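Local coordinates for protein octenoyl-CoA reductase/carboxylase (Streptomyces sp., PDB 4A0S) that probably reduces and carboxylates 2-octenoyl-CoA with NADPH as hydride donor, supplying an unusual extender unit for polyketide biosynthesis, at residues H106-H111 with T168-L173; Y207-S212 with T331-G336. All blocks are in the same frame, centred on the assembly; numbering follows the deposited sequence.

Contact 1 (H106-H111 with T168-L173); sequences HDQPYH and TNFGGL
Asn169 lies against the 106-111 segment, from His106 to His111, in the GroES-like domain of this medium-chain dehydrogenase fold, where the loop between strands 162-163 and 176-180 meets the turn that leads into strand 110-112. Four hydrogen bonds cross between the segments. The Asn169 amide nitrogen ND2 bridges two carbonyls: it donates to His106 O at 3.0 Å, from above that carbonyl plane, and to Tyr110 O with an N-H...O angle of 162°. Both acceptors lie close to the plane of the amide, so its two N-H directions are both used and its rotation is fixed. At the other end of the amide, Asn169 OD1 accepts from Phe170 N at 2.9 Å and from Val112 N, just beyond the segment. Two imidazoles add bonds of opposite sense. His106 ND1 accepts from the backbone N of Asn169 at 2.9 Å, in the plane of the ring, and its NE2 side therefore probably carries the proton. His111 instead donates, NE2 reaching Thr168 O at 2.7 Å; CG anti to the backbone N (chi1 -176°) extends the ring to that carbonyl, while ND1 pairs with Thr89 OG1. Aromatic packing adds to these bonds. Phe170 CE2 lies over one face of the His106 ring, offset toward its rim, and the two planes are inclined at 45°. Asn169 CB sits over the centre of the Phe170 ring, and at that ring's edge, in its plane, Tyr110 OH stands 3.8 Å from Phe170 CE1.

Contact 2 (Y207-S212 with T331-G336); sequences YRMLVS and TVVTCG. With NAP (NADP nicotinamide-adenine-dinucleotide phosphate), chain F.
Two sulfurs meet here: Met209 SD lies 3.3 Å from Cys335 SG, between helix 200-210 and the end of strand 331-334 in the parallel sheet of the Rossmann-type nucleotide-binding domain. Met209 runs out nearly straight through chi2 (175°) and bends at chi3 (72°), which brings CE to 3.4 Å from Val333 O. Nearer the helix, Met209 CB packs on Val333 CG2 at 3.7 Å, and Val333 CG1 and CG2 each lie 3.6 Å from Met209 O. Leu210 CD2 adds a looser touch on Val333 CG1 at 4.2 Å. On the cofactor side, Cys335 SG is 3.7 Å from C2N of the NADP nicotinamide, so the thiol sits between thioether and ring. An alanine here would keep the CB contact with Val333 CG2 but lacks SD and CE, and would probably open a gap beside Cys335 SG and Val333 O. Thr334 points away from the helix and is hydrogen-bonded to Asn347 of a second subunit, tying the strand end into the tetramer. With no hydrogen bond across it, the contact is van der Waals packing of a thioether, a thiol and aliphatic carbons, consistent with an apolar backing for the nicotinamide end of the cofactor pocket.

How the contacts relate
Contact 1 closes before contact 2 opens along the chain, and the two occupy different domains of one enoyl reductase unit. Their centres are 28 Å apart, on opposite sides of the chain's centre, and the nearest atoms remain about 16 Å from each other. Contact 1 belongs to the GroES-like domain, with its strand 110-112 paired to strand 24-31; contact 2 lies in the nucleotide-binding domain, on the parallel sheet that holds strand 331-334. The bound ligands lie closer to contact 2: Cys335 lines the NADP pocket, whereas the Thr168 side chain is about 9 Å from the octanoyl-CoA and about 13 Å from NADP. Contact 1 thus joins loop to strand, while contact 2 contributes pocket wall.

Contact 1 (H106-H111 with T168-L173)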
loop_
_atom_site.group_PDB
_atom_site.type_symbol
_atom_site.label_atom_id
_atom_site.label_comp_id
_atom_site.label_asym_id
_atom_site.label_seq_id
_atom_site.Cartn_x
_atom_site.Cartn_y
_atom_site.Cartn_z
ATOM N N HIS A 106 11.430 35.426 6.810
ATOM C CA HIS A 106 11.285 35.134 5.392
ATOM C C HIS A 106 10.702 36.276 4.589
ATOM O O HIS A 106 10.925 36.364 3.383
ATOM C CB HIS A 106 10.464 33.867 5.199
ATOM C CG HIS A 106 11.186 32.673 5.679
ATOM N ND1 HIS A 106 12.168 32.068 4.928
ATOM C CD2 HIS A 106 11.184 32.057 6.880
ATOM C CE1 HIS A 106 12.700 31.085 5.629
ATOM N NE2 HIS A 106 12.124 31.062 6.817
ATOM N N ASP A 107 9.990 37.158 5.277
ATOM C CA ASP A 107 9.322 38.249 4.601
ATOM C C ASP A 107 10.280 39.428 4.543
ATOM O O ASP A 107 10.493 40.151 5.516
ATOM C CB ASP A 107 7.980 38.559 5.268
ATOM C CG ASP A 107 7.306 39.786 4.695
ATOM O OD1 ASP A 107 7.648 40.222 3.566
ATOM O OD2 ASP A 107 6.407 40.300 5.385
ATOM N N GLN A 108 10.887 39.564 3.370
ATOM C CA GLN A 108 11.922 40.536 3.101
ATOM C C GLN A 108 11.639 41.171 1.742
ATOM O O GLN A 108 10.971 40.546 0.906
ATOM C CB GLN A 108 13.290 39.833 3.079
ATOM C CG GLN A 108 13.740 39.254 4.419
ATOM C CD GLN A 108 13.774 40.289 5.533
ATOM O OE1 GLN A 108 13.921 41.490 5.273
ATOM N NE2 GLN A 108 13.630 39.836 6.780
ATOM N N PRO A 109 12.145 42.409 1.512
ATOM C CA PRO A 109 12.003 43.075 0.214
ATOM C C PRO A 109 12.862 42.417 -0.876
ATOM O O PRO A 109 12.804 42.812 -2.046
ATOM C CB PRO A 109 12.491 44.510 0.482
ATOM C CG PRO A 109 12.879 44.593 1.907
ATOM C CD PRO A 109 12.948 43.203 2.462
ATOM N N TYR A 110 13.650 41.424 -0.476
ATOM C CA TYR A 110 14.474 40.644 -1.377
ATOM C C TYR A 110 14.099 39.190 -1.161
ATOM O O TYR A 110 13.647 38.807 -0.074
ATOM C CB TYR A 110 15.963 40.852 -1.074
ATOM C CG TYR A 110 16.347 40.506 0.347
ATOM C CD1 TYR A 110 16.212 41.439 1.380
ATOM C CD2 TYR A 110 16.836 39.233 0.661
ATOM C CE1 TYR A 110 16.557 41.104 2.706
ATOM C CE2 TYR A 110 17.186 38.898 1.973
ATOM C CZ TYR A 110 17.043 39.833 2.980
ATOM O OH TYR A 110 17.396 39.481 4.262
ATOM N N HIS A 111 14.264 38.388 -2.201
ATOM C CA HIS A 111 14.079 36.972 -2.064
ATOM C C HIS A 111 15.283 36.245 -2.615
ATOM O O HIS A 111 15.533 36.281 -3.819
ATOM C CB HIS A 111 12.830 36.512 -2.780
ATOM C CG HIS A 111 12.551 35.059 -2.588
ATOM N ND1 HIS A 111 11.557 34.399 -3.271
ATOM C CD2 HIS A 111 13.131 34.141 -1.776
ATOM C CE1 HIS A 111 11.537 33.135 -2.886
ATOM N NE2 HIS A 111 12.485 32.954 -1.984
ATOM N N THR A 168 10.365 29.904 0.669
ATOM C CA THR A 168 11.174 30.381 1.770
ATOM C C THR A 168 12.248 31.274 1.227
ATOM O O THR A 168 12.620 31.181 0.066
ATOM C CB THR A 168 11.867 29.269 2.605
ATOM O OG1 THR A 168 13.088 28.870 1.990
ATOM C CG2 THR A 168 10.949 28.072 2.830
ATOM N N ASN A 169 12.766 32.116 2.101
ATOM C CA ASN A 169 13.867 32.942 1.736
ATOM C C ASN A 169 15.153 32.190 2.033
ATOM O O ASN A 169 15.133 31.037 2.496
ATOM C CB ASN A 169 13.823 34.250 2.519
ATOM C CG ASN A 169 14.216 35.433 1.672
ATOM O OD1 ASN A 169 15.157 35.354 0.874
ATOM N ND2 ASN A 169 13.503 36.544 1.838
ATOM N N PHE A 170 16.264 32.855 1.760
ATOM C CA PHE A 170 17.588 32.371 2.166
ATOM C C PHE A 170 17.916 31.080 1.446
ATOM O O PHE A 170 18.473 30.140 2.015
ATOM C CB PHE A 170 17.701 32.265 3.691
ATOM C CG PHE A 170 16.998 33.388 4.410
ATOM C CD1 PHE A 170 17.333 34.715 4.132
ATOM C CD2 PHE A 170 15.996 33.122 5.334
ATOM C CE1 PHE A 170 16.664 35.783 4.768
ATOM C CE2 PHE A 170 15.326 34.157 5.989
ATOM C CZ PHE A 170 15.667 35.507 5.701
ATOM N N GLY A 171 17.550 31.069 0.167
ATOM C CA GLY A 171 17.848 29.968 -0.706
ATOM C C GLY A 171 19.327 29.805 -1.017
ATOM O O GLY A 171 20.182 30.575 -0.551
ATOM N N GLY A 172 19.612 28.796 -1.830
ATOM C CA GLY A 172 20.973 28.354 -2.059
ATOM C C GLY A 172 21.737 29.034 -3.179
ATOM O O GLY A 172 22.919 28.762 -3.352
ATOM N N LEU A 173 21.083 29.898 -3.951
ATOM C CA LEU A 173 21.816 30.623 -4.997
ATOM C C LEU A 173 22.466 31.873 -4.406
ATOM O O LEU A 173 22.116 33.011 -4.713
ATOM C CB LEU A 173 20.929 30.925 -6.189
ATOM C CG LEU A 173 20.688 29.688 -7.057
ATOM C CD1 LEU A 173 19.464 29.889 -7.901
ATOM C CD2 LEU A 173 21.884 29.408 -7.934
#

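Contact 2 (Y207-S212 with T331-G336)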
loop_
_atom_site.group_PDB
_atom_site.type_symbol
_atom_site.label_atom_id
_atom_site.label_comp_id
_atom_site.label_asym_id
_atom_site.label_seq_id
_atom_site.Cartn_x
_atom_site.Cartn_y
_atom_site.Cartn_z
ATOM N N TYR A 207 12.574 10.808 -7.535
ATOM C CA TYR A 207 12.677 9.651 -6.679
ATOM C C TYR A 207 11.325 9.417 -6.016
ATOM O O TYR A 207 10.807 8.291 -5.995
ATOM C CB TYR A 207 13.752 9.853 -5.607
ATOM C CG TYR A 207 13.810 8.664 -4.687
ATOM C CD1 TYR A 207 12.875 8.513 -3.654
ATOM C CD2 TYR A 207 14.760 7.654 -4.884
ATOM C CE1 TYR A 207 12.891 7.391 -2.838
ATOM C CE2 TYR A 207 14.791 6.540 -4.055
ATOM C CZ TYR A 207 13.839 6.417 -3.045
ATOM O OH TYR A 207 13.850 5.324 -2.232
ATOM N N ARG A 208 10.755 10.486 -5.474
ATOM C CA ARG A 208 9.435 10.386 -4.854
ATOM C C ARG A 208 8.413 9.879 -5.874
ATOM O O ARG A 208 7.647 8.972 -5.599
ATOM C CB ARG A 208 8.974 11.736 -4.303
ATOM C CG ARG A 208 7.610 11.618 -3.643
ATOM C CD ARG A 208 7.146 12.893 -2.975
ATOM N NE ARG A 208 5.825 12.693 -2.403
ATOM C CZ ARG A 208 5.593 12.416 -1.118
ATOM N NH1 ARG A 208 6.595 12.285 -0.252
ATOM N NH2 ARG A 208 4.349 12.253 -0.692
ATOM N N MET A 209 8.430 10.487 -7.055
ATOM C CA MET A 209 7.506 10.154 -8.125
ATOM C C MET A 209 7.592 8.711 -8.577
ATOM O O MET A 209 6.594 8.145 -8.958
ATOM C CB MET A 209 7.794 11.064 -9.319
ATOM C CG MET A 209 7.434 12.511 -9.016
ATOM S SD MET A 209 7.903 13.597 -10.349
ATOM C CE MET A 209 6.687 13.135 -11.593
ATOM N N LEU A 210 8.785 8.129 -8.546
ATOM C CA LEU A 210 8.991 6.853 -9.228
ATOM C C LEU A 210 9.438 5.744 -8.323
ATOM O O LEU A 210 9.060 4.610 -8.533
ATOM C CB LEU A 210 10.024 6.990 -10.346
ATOM C CG LEU A 210 9.635 7.912 -11.493
ATOM C CD1 LEU A 210 10.856 8.102 -12.387
ATOM C CD2 LEU A 210 8.461 7.307 -12.281
ATOM N N VAL A 211 10.289 6.065 -7.353
ATOM C CA VAL A 211 10.885 5.001 -6.571
ATOM C C VAL A 211 10.112 4.799 -5.291
ATOM O O VAL A 211 9.834 3.668 -4.892
ATOM C CB VAL A 211 12.376 5.263 -6.270
ATOM C CG1 VAL A 211 12.964 4.123 -5.396
ATOM C CG2 VAL A 211 13.169 5.429 -7.578
ATOM N N SER A 212 9.789 5.919 -4.651
ATOM C CA SER A 212 9.205 5.927 -3.326
ATOM C C SER A 212 7.846 5.267 -3.293
ATOM O O SER A 212 7.093 5.325 -4.269
ATOM C CB SER A 212 9.037 7.362 -2.843
ATOM O OG SER A 212 8.513 7.349 -1.532
ATOM N N THR A 331 -0.252 4.508 -13.848
ATOM C CA THR A 331 -0.177 5.699 -13.026
ATOM C C THR A 331 0.490 6.808 -13.810
ATOM O O THR A 331 1.566 6.626 -14.359
ATOM C CB THR A 331 0.621 5.418 -11.751
ATOM O OG1 THR A 331 -0.049 4.398 -10.997
ATOM C CG2 THR A 331 0.741 6.687 -10.892
ATOM N N VAL A 332 -0.204 7.930 -13.911
ATOM C CA VAL A 332 0.407 9.151 -14.346
ATOM C C VAL A 332 0.832 9.833 -13.048
ATOM O O VAL A 332 -0.002 10.132 -12.203
ATOM C CB VAL A 332 -0.584 10.044 -15.100
ATOM C CG1 VAL A 332 0.096 11.353 -15.481
ATOM C CG2 VAL A 332 -1.128 9.330 -16.318
ATOM N N VAL A 333 2.123 10.032 -12.877
ATOM C CA VAL A 333 2.610 10.739 -11.711
ATOM C C VAL A 333 3.094 12.088 -12.195
ATOM O O VAL A 333 3.865 12.166 -13.149
ATOM C CB VAL A 333 3.683 9.938 -10.925
ATOM C CG1 VAL A 333 4.913 9.588 -11.803
ATOM C CG2 VAL A 333 4.084 10.669 -9.640
ATOM N N THR A 334 2.604 13.150 -11.563
ATOM C CA THR A 334 2.895 14.494 -12.036
ATOM C C THR A 334 3.383 15.386 -10.914
ATOM O O THR A 334 2.842 15.344 -9.800
ATOM C CB THR A 334 1.654 15.162 -12.676
ATOM O OG1 THR A 334 1.984 16.504 -13.057
ATOM C CG2 THR A 334 0.468 15.173 -11.701
ATOM N N CYS A 335 4.390 16.197 -11.217
ATOM C CA CYS A 335 4.919 17.143 -10.234
ATOM C C CYS A 335 5.009 18.536 -10.806
ATOM O O CYS A 335 5.649 19.421 -10.231
ATOM C CB CYS A 335 6.317 16.717 -9.795
ATOM S SG CYS A 335 7.563 16.821 -11.106
ATOM N N GLY A 336 4.350 18.755 -11.933
ATOM C CA GLY A 336 4.520 20.037 -12.581
ATOM C C GLY A 336 3.652 20.166 -13.793
ATOM O O GLY A 336 2.970 19.230 -14.187
HETATM P PA NAP F . 13.942 21.383 -17.064
HETATM O O1A NAP F . 15.370 20.914 -16.594
HETATM O O2A NAP F . 13.879 22.653 -17.858
HETATM O O5B NAP F . 13.385 20.234 -17.921
HETATM C C5B NAP F . 12.044 20.350 -18.352
HETATM C C4B NAP F . 11.922 19.518 -19.619
HETATM O O4B NAP F . 10.545 19.612 -20.008
HETATM C C3B NAP F . 12.768 20.065 -20.789
HETATM O O3B NAP F . 13.761 19.089 -21.034
HETATM C C2B NAP F . 11.829 20.030 -21.985
HETATM O O2B NAP F . 11.853 18.769 -22.650
HETATM C C1B NAP F . 10.478 20.194 -21.387
HETATM N N9A NAP F . 10.212 21.648 -21.242
HETATM C C8A NAP F . 11.071 22.650 -20.996
HETATM N N7A NAP F . 10.414 23.814 -20.901
HETATM C C5A NAP F . 9.134 23.524 -21.091
HETATM C C6A NAP F . 8.007 24.306 -21.134
HETATM N N6A NAP F . 8.102 25.618 -20.921
HETATM N N1A NAP F . 6.843 23.714 -21.352
HETATM C C2A NAP F . 6.751 22.398 -21.524
HETATM N N3A NAP F . 7.807 21.615 -21.517
HETATM C C4A NAP F . 9.004 22.166 -21.298
HETATM O O3 NAP F . 12.959 21.524 -15.808
HETATM P PN NAP F . 12.786 20.388 -14.685
HETATM O O1N NAP F . 13.816 20.843 -13.593
HETATM O O2N NAP F . 12.871 18.978 -15.212
HETATM O O5D NAP F . 11.320 20.796 -14.203
HETATM C C5D NAP F . 10.273 20.483 -15.117
HETATM C C4D NAP F . 9.009 20.921 -14.434
HETATM O O4D NAP F . 8.950 20.180 -13.166
HETATM C C3D NAP F . 9.014 22.399 -14.042
HETATM O O3D NAP F . 7.655 22.811 -14.299
HETATM C C2D NAP F . 9.319 22.392 -12.560
HETATM O O2D NAP F . 8.747 23.540 -11.890
HETATM C C1D NAP F . 8.524 21.159 -12.176
HETATM N N1N NAP F . 9.185 20.590 -11.025
HETATM C C2N NAP F . 8.390 20.268 -9.947
HETATM C C3N NAP F . 9.033 19.722 -8.873
HETATM C C7N NAP F . 8.179 19.391 -7.711
HETATM O O7N NAP F . 6.948 19.494 -7.754
HETATM N N7N NAP F . 8.874 19.037 -6.665
HETATM C C4N NAP F . 10.412 19.494 -8.854
HETATM C C5N NAP F . 11.220 19.800 -9.935
HETATM C C6N NAP F . 10.592 20.350 -11.040
HETATM P P2B NAP F . 11.230 18.767 -24.133
HETATM O O1X NAP F . 11.896 17.355 -24.599
HETATM O O2X NAP F . 9.624 18.642 -24.082
HETATM O O3X NAP F . 11.816 20.029 -24.718
#